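DUF1254 domain-containing protein (Vibrio parahaemolyticus, PDB 3U07) is of unknown function, a probably exported Vibrio protein that combines two families of uncharacterised domains, DUF1254 and DUF1214. Local coordinates at residues 354-359 / 404-409; 315-320 / 424-429; 385-390 / 399-404; 361-366 / 389-394. The protein carries 2 engineered substitutions. All blocks are in the same frame, centred on the assembly; numbering follows the deposited sequence.

Contact 1. Residues 354-359 / 404-409; sequences GNDNRL and PEKPFY
The phenol ring of Tyr409 meets the 354-359 loop mainly along its rim: Asn355 OD1 lies in the ring plane, 3.8 Å from Tyr409 CD1, and Arg358 CA also sits near that plane, 3.4 Å from Tyr409 OH. Gly354 O comes in obliquely. The setting is the end of an antiparallel strand pair in the four-stranded sheet. Gly354, last in strand 347-354, forms a non-hydrogen-bonded pair with Phe408, first in strand 408-417, their CA atoms 4.3 Å apart. Just past it, Asn355 N donates to Pro407 O at 3.1 Å, almost straight at 177°.

Outside the two segments, Tyr353 meets the Tyr409 ring at a small interplanar angle, Lys318 makes a cation-pi contact with it, and the hydroxyl bonds to Thr77. The Asn355 amide is turned 74° to the ring and takes its polar partners from Asp320 and Lys327.

Beyond the last pair the chain turns sharply: Gly354 N bonds to Leu359 O, and Asn357 OD1 accepts from Leu359 N in an Asx turn. Across this turn runs Lys406, extended beyond CG and passing beside the bare CA of Gly354, with Lys406 CE 4.1 Å from Gly354 CA. Its ammonium makes a forked salt bridge to the Asp356 carboxylate, using the syn lone pair of each oxygen, with Lys406 NZ 2.6 Å from Asp356 OD1 and 2.7 Å from Asp356 OD2. That second oxygen, Asp356 OD2, also accepts from Asn357 N at 2.6 Å, this time from above the carboxylate plane.

Contact 2. Residues 315-320 / 424-429; sequences SYRKSD and GEYQMP
Gly424, which with positive phi is the first residue to leave helix 419-423, lays its CA 3.2 Å from Arg317 NH2, obliquely to the guanidinium.

Tyr426 supplies the main polar anchor, through its backbone. Its carbonyl is gripped side-on by two nitrogens, Arg317 NE at 3.1 Å and Arg317 NH2 at 2.9 Å from Tyr426 O. The oxygen lies in the guanidinium plane; NH2 approaches on a lone pair, while NE is tilted from the carbonyl plane. The bend of the arginine at chi2 (-65°) swings the group toward this oxygen. The Tyr426 ring meets Phe414 at a steep interplanar angle. Within the loop, Gln427 NE2 donates to Glu425 O at 2.9 Å in a nearly straight bond.

Met428, present as selenomethionine, brings the apolar part. With CG anti to the backbone N (chi1 -170°) and the chain extended, it slides past Arg317 in the opposite direction, and its SE rests 3.8 Å from Arg317 CB and 3.7 Å from Ser319 CB. At Pro429 a water joins the segments, donating to Pro429 O and hydrogen-bonded to Ser319 OG, 2.9 Å from each.

The guanidinium is further fixed by NH1 bonding to Tyr316 O and NH2 to Ile421 O in the helix. All these acceptors are main-chain carbonyls: the cation is held by oxygens of a strand, a short helix and the loop after it, which is likely to suit its positive charge, and the arginine ties edge strand 315-319 to the turn after helix 419-423.

Contact 3. Residues 385-390 / 399-404; sequences IYMSAN and NFLPVP
Tyr386 pairs in parallel with Phe400, through backbone bonds to the residues on either side of it in sequence: Tyr386 N donates to Asn399 O at 3.1 Å, and Tyr386 O receives Leu401 N at 2.9 Å. The next bond, Val403 N to Ser388 O at 3.0 Å, is bent to 145°. The axes of the short strand segments make 31°, an ordinary sheet twist.

Weaker CA-H...O contacts fill in between, among them Met387 CA to Leu401 O at 3.2 Å and Ala389 CA to Val403 O at 3.1 Å.

The apolar contacts divide between two faces. On one, Leu401 CB lies alongside both neighbours, 3.7 Å from Ile385 CG2 and 4.0 Å from Met387 CG (a selenomethionine). On the other, the rings of Tyr386 and Phe400 approach at a slant, CD1 to CD1 4.1 Å, and Phe400 reaches on to place its CZ near the carbonyls of Ser388 and Asn390.

The polar ends share one partner: Tyr386 OH and Ser388 OG both bond to Asp334, and Ser388 OG also takes Asn390 N in an ST turn.

Strand 400-402 is the edge of a mixed sheet, with 382-388 between it and 334-340; Ile385 and Leu401 pack on Val350 of strand 347-354, from the neighbouring antiparallel sheet, and on Arg370 of strand 369-371.

Contact 4. Residues 361-366 / 389-394; sequences AKNDLN and ANEKGR
Glu391 sets its carboxylate against two successive backbone amides, those of Asp364 and Leu365. Glu391 OE1 accepts from Asp364 N at 2.7 Å and Glu391 OE2 from Leu365 N at 3.2 Å, both on the syn side; the two donors lie 18° and 30° out of the carboxylate plane. Leu365 flanks the acid, its CD1 3.3 Å from Glu391 OE2, and its CD2 extends to the backbone of Arg394. The Asp364 carboxylate lies nearly parallel to that of Glu391 but displaced from its plane, Asp364 OD2 3.5 Å from Glu391 OE1, a like-charge approach that the two N-H groups may partly offset.

What presents the amides is a type I turn, Asn363 to Asn366, closed by Asn366 N to Asn363 O at 3.1 Å. Asn363 ND2 bonds to Ala361 O and Arg367 O, on the two sides of the turn in sequence. The glutamate stretches out beyond CG (chi2 and chi3 both 178°) from the start of a type II turn, Glu391 to Arg394, with Gly393 at the position of positive phi. Around this site, Asn363 and Leu365 touch Pro402 of strand 400-402, and Glu391 and Arg394 touch Phe400.

The result is a carboxylate accepting from two consecutive N-H groups of a type I beta turn, here joining two surface loops between strands.

How the contacts relate
The four contacts nest along the chain: contact 2 closes the widest loop, contact 1 lies inside it, and contacts 3 and 4 inside that. Contacts 3 and 4, centres about 7 Å apart, share Ala389 and Asn390, and Phe400 CD1 touches Arg394 CD at 3.4 Å. Contact 1, with its centre about 13 Å from that of contact 3, shares Pro404 with it, and Phe408 CE2 packs 3.3 Å from Val403 CG1, joining strand 408-417 to the loop that follows strand 400-402. To contact 2 it is tied by a probable hydrogen bond, Asn355 ND2 to Asp320 OD1 at 2.9 Å. Contacts 2 and 4 do not touch, their centres about 25 Å apart. No active site is known here.

Contact 1. Residues 354-359 / 404-409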
# COMPACT_ATOMS: atom_id res chain seq x y z
N GLY A 354 -17.86 -9.55 -4.82
CA GLY A 354 -19.27 -9.40 -4.49
C GLY A 354 -19.42 -8.14 -3.64
O GLY A 354 -18.58 -7.87 -2.79
N ASN A 355 -20.47 -7.37 -3.87
CA ASN A 355 -20.66 -6.15 -3.10
C ASN A 355 -20.97 -6.42 -1.63
O ASN A 355 -20.67 -5.60 -0.76
CB ASN A 355 -21.81 -5.32 -3.68
CG ASN A 355 -21.43 -4.59 -4.95
OD1 ASN A 355 -21.36 -5.19 -6.02
ND2 ASN A 355 -21.15 -3.30 -4.83
N ASP A 356 -21.55 -7.59 -1.36
CA ASP A 356 -21.94 -7.97 -0.01
C ASP A 356 -20.81 -8.21 0.99
O ASP A 356 -20.84 -7.68 2.10
CB ASP A 356 -22.85 -9.21 -0.06
CG ASP A 356 -22.21 -10.38 -0.79
OD1 ASP A 356 -22.84 -11.45 -0.86
OD2 ASP A 356 -21.08 -10.22 -1.29
N ASN A 357 -19.81 -9.00 0.60
CA ASN A 357 -18.70 -9.31 1.50
C ASN A 357 -17.37 -8.72 1.02
O ASN A 357 -16.35 -8.87 1.69
CB ASN A 357 -18.54 -10.82 1.65
CG ASN A 357 -18.31 -11.51 0.32
OD1 ASN A 357 -17.91 -10.88 -0.66
ND2 ASN A 357 -18.56 -12.81 0.28
N ARG A 358 -17.39 -8.07 -0.14
CA ARG A 358 -16.18 -7.48 -0.69
C ARG A 358 -15.08 -8.51 -0.89
O ARG A 358 -13.90 -8.18 -0.86
CB ARG A 358 -15.69 -6.36 0.22
CG ARG A 358 -16.55 -5.11 0.15
CD ARG A 358 -16.23 -4.21 1.32
NE ARG A 358 -16.61 -2.82 1.06
CZ ARG A 358 -16.17 -1.80 1.78
NH1 ARG A 358 -15.33 -2.01 2.79
NH2 ARG A 358 -16.54 -0.56 1.48
N LEU A 359 -15.48 -9.75 -1.11
CA LEU A 359 -14.53 -10.84 -1.34
C LEU A 359 -14.81 -11.41 -2.72
O LEU A 359 -15.85 -11.13 -3.32
CB LEU A 359 -14.73 -11.96 -0.31
CG LEU A 359 -14.73 -11.67 1.19
CD1 LEU A 359 -14.87 -12.99 1.93
CD2 LEU A 359 -13.46 -10.94 1.60
N PRO A 404 -20.94 -13.48 -10.26
CA PRO A 404 -21.96 -14.04 -9.36
C PRO A 404 -23.40 -13.61 -9.60
O PRO A 404 -23.66 -12.58 -10.23
CB PRO A 404 -21.46 -13.61 -7.99
CG PRO A 404 -20.94 -12.25 -8.26
CD PRO A 404 -20.16 -12.43 -9.57
N GLU A 405 -24.33 -14.41 -9.07
CA GLU A 405 -25.76 -14.15 -9.17
C GLU A 405 -26.18 -13.11 -8.13
O GLU A 405 -27.18 -13.28 -7.43
CB GLU A 405 -26.55 -15.44 -8.91
CG GLU A 405 -26.25 -16.58 -9.87
CD GLU A 405 -27.33 -16.75 -10.92
OE1 GLU A 405 -27.58 -15.80 -11.68
OE2 GLU A 405 -27.92 -17.85 -10.97
N LYS A 406 -25.42 -12.03 -8.04
CA LYS A 406 -25.69 -10.96 -7.09
C LYS A 406 -24.94 -9.70 -7.50
O LYS A 406 -24.18 -9.71 -8.46
CB LYS A 406 -25.25 -11.39 -5.69
CG LYS A 406 -23.81 -11.89 -5.62
CD LYS A 406 -23.29 -11.90 -4.19
CE LYS A 406 -21.90 -12.50 -4.11
NZ LYS A 406 -21.36 -12.48 -2.72
N PRO A 407 -25.17 -8.59 -6.79
CA PRO A 407 -24.45 -7.36 -7.15
C PRO A 407 -22.95 -7.61 -7.01
O PRO A 407 -22.50 -8.23 -6.04
CB PRO A 407 -24.97 -6.34 -6.15
CG PRO A 407 -26.39 -6.80 -5.93
CD PRO A 407 -26.21 -8.30 -5.79
N PHE A 408 -22.17 -7.11 -7.96
CA PHE A 408 -20.73 -7.29 -7.94
C PHE A 408 -20.05 -6.03 -8.46
O PHE A 408 -20.70 -5.15 -9.01
CB PHE A 408 -20.32 -8.48 -8.81
CG PHE A 408 -20.57 -8.26 -10.29
CD1 PHE A 408 -19.58 -7.70 -11.11
CD2 PHE A 408 -21.79 -8.61 -10.87
CE1 PHE A 408 -19.81 -7.50 -12.47
CE2 PHE A 408 -22.03 -8.41 -12.23
CZ PHE A 408 -21.03 -7.86 -13.04
N TYR A 409 -18.74 -5.94 -8.24
CA TYR A 409 -17.99 -4.83 -8.77
C TYR A 409 -16.70 -5.40 -9.34
O TYR A 409 -16.29 -6.51 -8.99
CB TYR A 409 -17.69 -3.76 -7.71
CG TYR A 409 -16.93 -4.23 -6.49
CD1 TYR A 409 -17.59 -4.82 -5.41
CD2 TYR A 409 -15.55 -4.04 -6.39
CE1 TYR A 409 -16.90 -5.21 -4.27
CE2 TYR A 409 -14.84 -4.42 -5.25
CZ TYR A 409 -15.53 -5.00 -4.19
OH TYR A 409 -14.85 -5.39 -3.06

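Contact 2. Residues 315-320 / 424-429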
# COMPACT_ATOMS: atom_id res chain seq x y z
N SER A 315 -1.61 0.97 -10.00
CA SER A 315 -2.73 1.89 -10.02
C SER A 315 -3.97 1.02 -10.11
O SER A 315 -3.88 -0.17 -10.42
CB SER A 315 -2.66 2.82 -11.23
OG SER A 315 -1.65 3.80 -11.06
N TYR A 316 -5.13 1.59 -9.84
CA TYR A 316 -6.34 0.79 -9.90
C TYR A 316 -7.56 1.59 -10.30
O TYR A 316 -7.54 2.83 -10.32
CB TYR A 316 -6.59 0.11 -8.54
CG TYR A 316 -7.31 0.99 -7.53
CD1 TYR A 316 -6.75 2.19 -7.10
CD2 TYR A 316 -8.56 0.63 -7.03
CE1 TYR A 316 -7.42 3.01 -6.20
CE2 TYR A 316 -9.24 1.44 -6.13
CZ TYR A 316 -8.67 2.64 -5.72
OH TYR A 316 -9.35 3.45 -4.85
N ARG A 317 -8.61 0.87 -10.65
CA ARG A 317 -9.89 1.46 -11.03
C ARG A 317 -10.97 0.51 -10.53
O ARG A 317 -10.75 -0.70 -10.44
CB ARG A 317 -10.01 1.61 -12.54
CG ARG A 317 -9.09 2.67 -13.14
CD ARG A 317 -9.46 4.07 -12.66
NE ARG A 317 -8.71 5.09 -13.40
CZ ARG A 317 -7.47 5.47 -13.13
NH1 ARG A 317 -6.80 4.92 -12.12
NH2 ARG A 317 -6.88 6.39 -13.89
N LYS A 318 -12.11 1.07 -10.17
CA LYS A 318 -13.22 0.27 -9.70
C LYS A 318 -14.49 0.66 -10.45
O LYS A 318 -14.72 1.84 -10.75
CB LYS A 318 -13.43 0.46 -8.19
CG LYS A 318 -14.76 -0.10 -7.69
CD LYS A 318 -14.91 -0.00 -6.18
CE LYS A 318 -16.35 -0.30 -5.77
NZ LYS A 318 -16.49 -0.71 -4.35
N SER A 319 -15.29 -0.34 -10.79
CA SER A 319 -16.54 -0.12 -11.50
C SER A 319 -17.63 -0.90 -10.79
O SER A 319 -17.53 -2.12 -10.62
CB SER A 319 -16.43 -0.57 -12.95
OG SER A 319 -17.70 -0.57 -13.57
N ASP A 320 -18.67 -0.19 -10.36
CA ASP A 320 -19.79 -0.79 -9.64
C ASP A 320 -21.07 -0.79 -10.49
O ASP A 320 -22.03 -1.49 -10.16
CB ASP A 320 -20.04 0.01 -8.36
CG ASP A 320 -20.36 -0.87 -7.17
OD1 ASP A 320 -20.45 -2.10 -7.34
OD2 ASP A 320 -20.51 -0.33 -6.06
N GLY A 424 -5.25 9.57 -12.96
CA GLY A 424 -6.69 9.46 -12.86
C GLY A 424 -7.37 9.84 -14.17
O GLY A 424 -8.58 9.69 -14.30
N GLU A 425 -6.59 10.32 -15.13
CA GLU A 425 -7.15 10.72 -16.42
C GLU A 425 -7.78 9.52 -17.12
O GLU A 425 -8.97 9.53 -17.44
CB GLU A 425 -6.04 11.32 -17.30
CG GLU A 425 -6.53 11.92 -18.61
CD GLU A 425 -5.43 12.64 -19.37
OE1 GLU A 425 -4.33 12.07 -19.50
OE2 GLU A 425 -5.67 13.76 -19.86
N TYR A 426 -6.99 8.47 -17.35
CA TYR A 426 -7.49 7.26 -18.00
C TYR A 426 -8.74 6.75 -17.29
O TYR A 426 -8.76 6.65 -16.06
CB TYR A 426 -6.42 6.18 -17.98
CG TYR A 426 -6.89 4.82 -18.47
CD1 TYR A 426 -6.88 4.50 -19.83
CD2 TYR A 426 -7.31 3.85 -17.57
CE1 TYR A 426 -7.28 3.24 -20.28
CE2 TYR A 426 -7.70 2.59 -18.00
CZ TYR A 426 -7.68 2.29 -19.36
OH TYR A 426 -8.03 1.03 -19.78
N GLN A 427 -9.77 6.42 -18.06
CA GLN A 427 -11.01 5.92 -17.49
C GLN A 427 -11.13 4.42 -17.73
O GLN A 427 -10.76 3.91 -18.79
CB GLN A 427 -12.21 6.64 -18.12
CG GLN A 427 -12.22 8.14 -17.88
CD GLN A 427 -12.36 8.50 -16.42
OE1 GLN A 427 -13.42 8.28 -15.82
NE2 GLN A 427 -11.30 9.04 -15.83
N MSE A 428 -11.65 3.71 -16.75
CA MSE A 428 -11.81 2.27 -16.88
C MSE A 428 -12.78 1.94 -18.01
O MSE A 428 -13.82 2.59 -18.16
CB MSE A 428 -12.34 1.68 -15.59
CG MSE A 428 -12.29 0.18 -15.57
SE MSE A 428 -12.84 -0.53 -13.90
CE MSE A 428 -13.43 -2.27 -14.52
N PRO A 429 -12.46 0.93 -18.83
CA PRO A 429 -13.37 0.59 -19.93
C PRO A 429 -14.76 0.32 -19.34
O PRO A 429 -14.89 -0.18 -18.22
CB PRO A 429 -12.72 -0.66 -20.53
CG PRO A 429 -11.25 -0.38 -20.34
CD PRO A 429 -11.22 0.14 -18.91
O HOH W 1 -16.68 0.49 -16.05

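Contact 3. Residues 385-390 / 399-404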
# COMPACT_ATOMS: atom_id res chain seq x y z
N ILE A 385 -13.81 -9.07 -22.79
CA ILE A 385 -14.17 -9.92 -21.66
C ILE A 385 -15.69 -10.11 -21.64
O ILE A 385 -16.44 -9.13 -21.64
CB ILE A 385 -13.72 -9.30 -20.32
CG1 ILE A 385 -12.19 -9.21 -20.26
CG2 ILE A 385 -14.28 -10.14 -19.15
CD1 ILE A 385 -11.66 -8.58 -18.99
N TYR A 386 -16.13 -11.36 -21.63
CA TYR A 386 -17.56 -11.65 -21.58
C TYR A 386 -17.84 -12.18 -20.19
O TYR A 386 -17.15 -13.08 -19.71
CB TYR A 386 -17.95 -12.68 -22.65
CG TYR A 386 -19.44 -12.89 -22.77
CD1 TYR A 386 -20.13 -13.68 -21.84
CD2 TYR A 386 -20.18 -12.27 -23.78
CE1 TYR A 386 -21.51 -13.85 -21.92
CE2 TYR A 386 -21.57 -12.44 -23.86
CZ TYR A 386 -22.23 -13.23 -22.93
OH TYR A 386 -23.60 -13.39 -23.00
N MSE A 387 -18.85 -11.61 -19.53
CA MSE A 387 -19.20 -11.99 -18.16
C MSE A 387 -20.62 -12.52 -17.98
O MSE A 387 -21.58 -11.94 -18.49
CB MSE A 387 -19.02 -10.80 -17.22
CG MSE A 387 -17.59 -10.28 -17.12
SE MSE A 387 -17.51 -8.50 -16.37
CE MSE A 387 -17.84 -7.55 -18.01
N SER A 388 -20.74 -13.61 -17.23
CA SER A 388 -22.03 -14.22 -16.96
C SER A 388 -21.94 -15.17 -15.76
O SER A 388 -20.85 -15.56 -15.35
CB SER A 388 -22.53 -15.01 -18.17
OG SER A 388 -23.72 -15.72 -17.86
N ALA A 389 -23.10 -15.50 -15.20
CA ALA A 389 -23.17 -16.42 -14.07
C ALA A 389 -23.28 -17.82 -14.68
O ALA A 389 -23.09 -18.83 -14.00
CB ALA A 389 -24.39 -16.12 -13.21
N ASN A 390 -23.58 -17.87 -15.97
CA ASN A 390 -23.69 -19.13 -16.69
C ASN A 390 -22.32 -19.52 -17.23
O ASN A 390 -21.92 -19.08 -18.31
CB ASN A 390 -24.68 -19.00 -17.85
CG ASN A 390 -24.71 -20.23 -18.72
OD1 ASN A 390 -24.61 -21.35 -18.23
ND2 ASN A 390 -24.86 -20.03 -20.03
N ASN A 399 -11.37 -15.79 -22.52
CA ASN A 399 -11.94 -14.46 -22.39
C ASN A 399 -13.20 -14.42 -21.53
O ASN A 399 -13.81 -13.36 -21.35
CB ASN A 399 -12.24 -13.85 -23.77
CG ASN A 399 -10.99 -13.65 -24.59
OD1 ASN A 399 -9.89 -13.50 -24.06
ND2 ASN A 399 -11.14 -13.63 -25.91
N PHE A 400 -13.60 -15.57 -21.00
CA PHE A 400 -14.79 -15.63 -20.17
C PHE A 400 -14.47 -15.39 -18.70
O PHE A 400 -13.60 -16.05 -18.13
CB PHE A 400 -15.49 -16.98 -20.30
CG PHE A 400 -16.74 -17.08 -19.47
CD1 PHE A 400 -17.92 -16.50 -19.91
CD2 PHE A 400 -16.71 -17.67 -18.21
CE1 PHE A 400 -19.06 -16.52 -19.12
CE2 PHE A 400 -17.84 -17.70 -17.41
CZ PHE A 400 -19.02 -17.12 -17.86
N LEU A 401 -15.19 -14.46 -18.09
CA LEU A 401 -14.98 -14.16 -16.69
C LEU A 401 -16.28 -14.37 -15.93
O LEU A 401 -17.26 -13.65 -16.16
CB LEU A 401 -14.48 -12.72 -16.51
CG LEU A 401 -14.24 -12.21 -15.08
CD1 LEU A 401 -13.45 -13.23 -14.26
CD2 LEU A 401 -13.49 -10.88 -15.15
N PRO A 402 -16.32 -15.37 -15.04
CA PRO A 402 -17.50 -15.69 -14.24
C PRO A 402 -17.90 -14.48 -13.40
O PRO A 402 -17.05 -13.72 -12.96
CB PRO A 402 -17.03 -16.86 -13.38
CG PRO A 402 -16.03 -17.54 -14.24
CD PRO A 402 -15.25 -16.36 -14.79
N VAL A 403 -19.19 -14.33 -13.18
CA VAL A 403 -19.71 -13.24 -12.38
C VAL A 403 -20.82 -13.88 -11.54
O VAL A 403 -21.55 -14.74 -12.02
CB VAL A 403 -20.21 -12.10 -13.31
CG1 VAL A 403 -21.59 -11.64 -12.92
CG2 VAL A 403 -19.20 -10.96 -13.26
N PRO A 404 -20.94 -13.48 -10.26
CA PRO A 404 -21.96 -14.04 -9.36
C PRO A 404 -23.40 -13.61 -9.60
O PRO A 404 -23.66 -12.58 -10.23
CB PRO A 404 -21.46 -13.61 -7.99
CG PRO A 404 -20.94 -12.25 -8.26
CD PRO A 404 -20.16 -12.43 -9.57

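Contact 4. Residues 361-366 / 389-394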
# COMPACT_ATOMS: atom_id res chain seq x y z
N ALA A 361 -15.96 -14.08 -5.46
CA ALA A 361 -17.14 -14.92 -5.40
C ALA A 361 -16.92 -16.32 -5.96
O ALA A 361 -16.27 -16.51 -6.98
CB ALA A 361 -18.30 -14.24 -6.13
N LYS A 362 -17.50 -17.29 -5.26
CA LYS A 362 -17.39 -18.69 -5.65
C LYS A 362 -18.03 -18.96 -7.00
O LYS A 362 -19.09 -18.44 -7.32
CB LYS A 362 -18.07 -19.57 -4.59
CG LYS A 362 -18.15 -21.04 -4.96
CD LYS A 362 -18.81 -21.85 -3.85
CE LYS A 362 -17.95 -23.04 -3.48
NZ LYS A 362 -16.59 -22.61 -3.05
N ASN A 363 -17.35 -19.77 -7.80
CA ASN A 363 -17.84 -20.18 -9.10
C ASN A 363 -17.15 -21.49 -9.42
O ASN A 363 -16.10 -21.80 -8.85
CB ASN A 363 -17.60 -19.09 -10.17
CG ASN A 363 -16.13 -18.80 -10.41
OD1 ASN A 363 -15.45 -19.54 -11.13
ND2 ASN A 363 -15.64 -17.72 -9.82
N ASP A 364 -17.73 -22.30 -10.30
CA ASP A 364 -17.16 -23.60 -10.62
C ASP A 364 -15.76 -23.59 -11.20
O ASP A 364 -14.96 -24.48 -10.89
CB ASP A 364 -18.10 -24.37 -11.55
CG ASP A 364 -19.41 -24.72 -10.89
OD1 ASP A 364 -19.41 -24.95 -9.66
OD2 ASP A 364 -20.44 -24.78 -11.59
N LEU A 365 -15.45 -22.61 -12.03
CA LEU A 365 -14.14 -22.50 -12.65
C LEU A 365 -13.08 -21.98 -11.69
O LEU A 365 -11.88 -22.07 -11.96
CB LEU A 365 -14.21 -21.58 -13.87
CG LEU A 365 -14.67 -22.15 -15.22
CD1 LEU A 365 -15.85 -23.08 -15.03
CD2 LEU A 365 -15.02 -21.00 -16.14
N ASN A 366 -13.52 -21.43 -10.56
CA ASN A 366 -12.61 -20.86 -9.58
C ASN A 366 -11.75 -19.84 -10.32
O ASN A 366 -10.54 -19.76 -10.13
CB ASN A 366 -11.74 -21.95 -8.95
CG ASN A 366 -11.66 -21.83 -7.45
OD1 ASN A 366 -11.21 -20.81 -6.92
ND2 ASN A 366 -12.10 -22.86 -6.74
N ALA A 389 -23.10 -15.50 -15.20
CA ALA A 389 -23.17 -16.42 -14.07
C ALA A 389 -23.28 -17.82 -14.68
O ALA A 389 -23.09 -18.83 -14.00
CB ALA A 389 -24.39 -16.12 -13.21
N ASN A 390 -23.58 -17.87 -15.97
CA ASN A 390 -23.69 -19.13 -16.69
C ASN A 390 -22.32 -19.52 -17.23
O ASN A 390 -21.92 -19.08 -18.31
CB ASN A 390 -24.68 -19.00 -17.85
CG ASN A 390 -24.71 -20.23 -18.72
OD1 ASN A 390 -24.61 -21.35 -18.23
ND2 ASN A 390 -24.86 -20.03 -20.03
N GLU A 391 -21.62 -20.35 -16.48
CA GLU A 391 -20.29 -20.80 -16.87
C GLU A 391 -20.26 -22.15 -17.58
O GLU A 391 -19.20 -22.76 -17.73
CB GLU A 391 -19.37 -20.83 -15.65
CG GLU A 391 -20.08 -21.13 -14.34
CD GLU A 391 -19.12 -21.19 -13.16
OE1 GLU A 391 -19.59 -21.39 -12.02
OE2 GLU A 391 -17.90 -21.04 -13.37
N LYS A 392 -21.43 -22.62 -18.02
CA LYS A 392 -21.52 -23.90 -18.71
C LYS A 392 -20.88 -23.83 -20.10
O LYS A 392 -21.35 -23.10 -20.97
CB LYS A 392 -23.00 -24.32 -18.84
CG LYS A 392 -23.72 -24.39 -17.49
CD LYS A 392 -25.14 -24.95 -17.58
CE LYS A 392 -26.20 -23.86 -17.82
NZ LYS A 392 -26.57 -23.69 -19.25
N GLY A 393 -19.79 -24.58 -20.27
CA GLY A 393 -19.09 -24.61 -21.55
C GLY A 393 -18.11 -23.47 -21.79
O GLY A 393 -17.80 -23.15 -22.93
N ARG A 394 -17.61 -22.88 -20.71
CA ARG A 394 -16.68 -21.76 -20.82
C ARG A 394 -15.27 -22.08 -20.33
O ARG A 394 -14.36 -21.28 -20.51
CB ARG A 394 -17.21 -20.56 -20.02
CG ARG A 394 -18.64 -20.18 -20.33
CD ARG A 394 -18.76 -19.34 -21.58
NE ARG A 394 -20.06 -18.68 -21.63
CZ ARG A 394 -20.41 -17.76 -22.51
NH1 ARG A 394 -19.55 -17.37 -23.44
NH2 ARG A 394 -21.62 -17.22 -22.46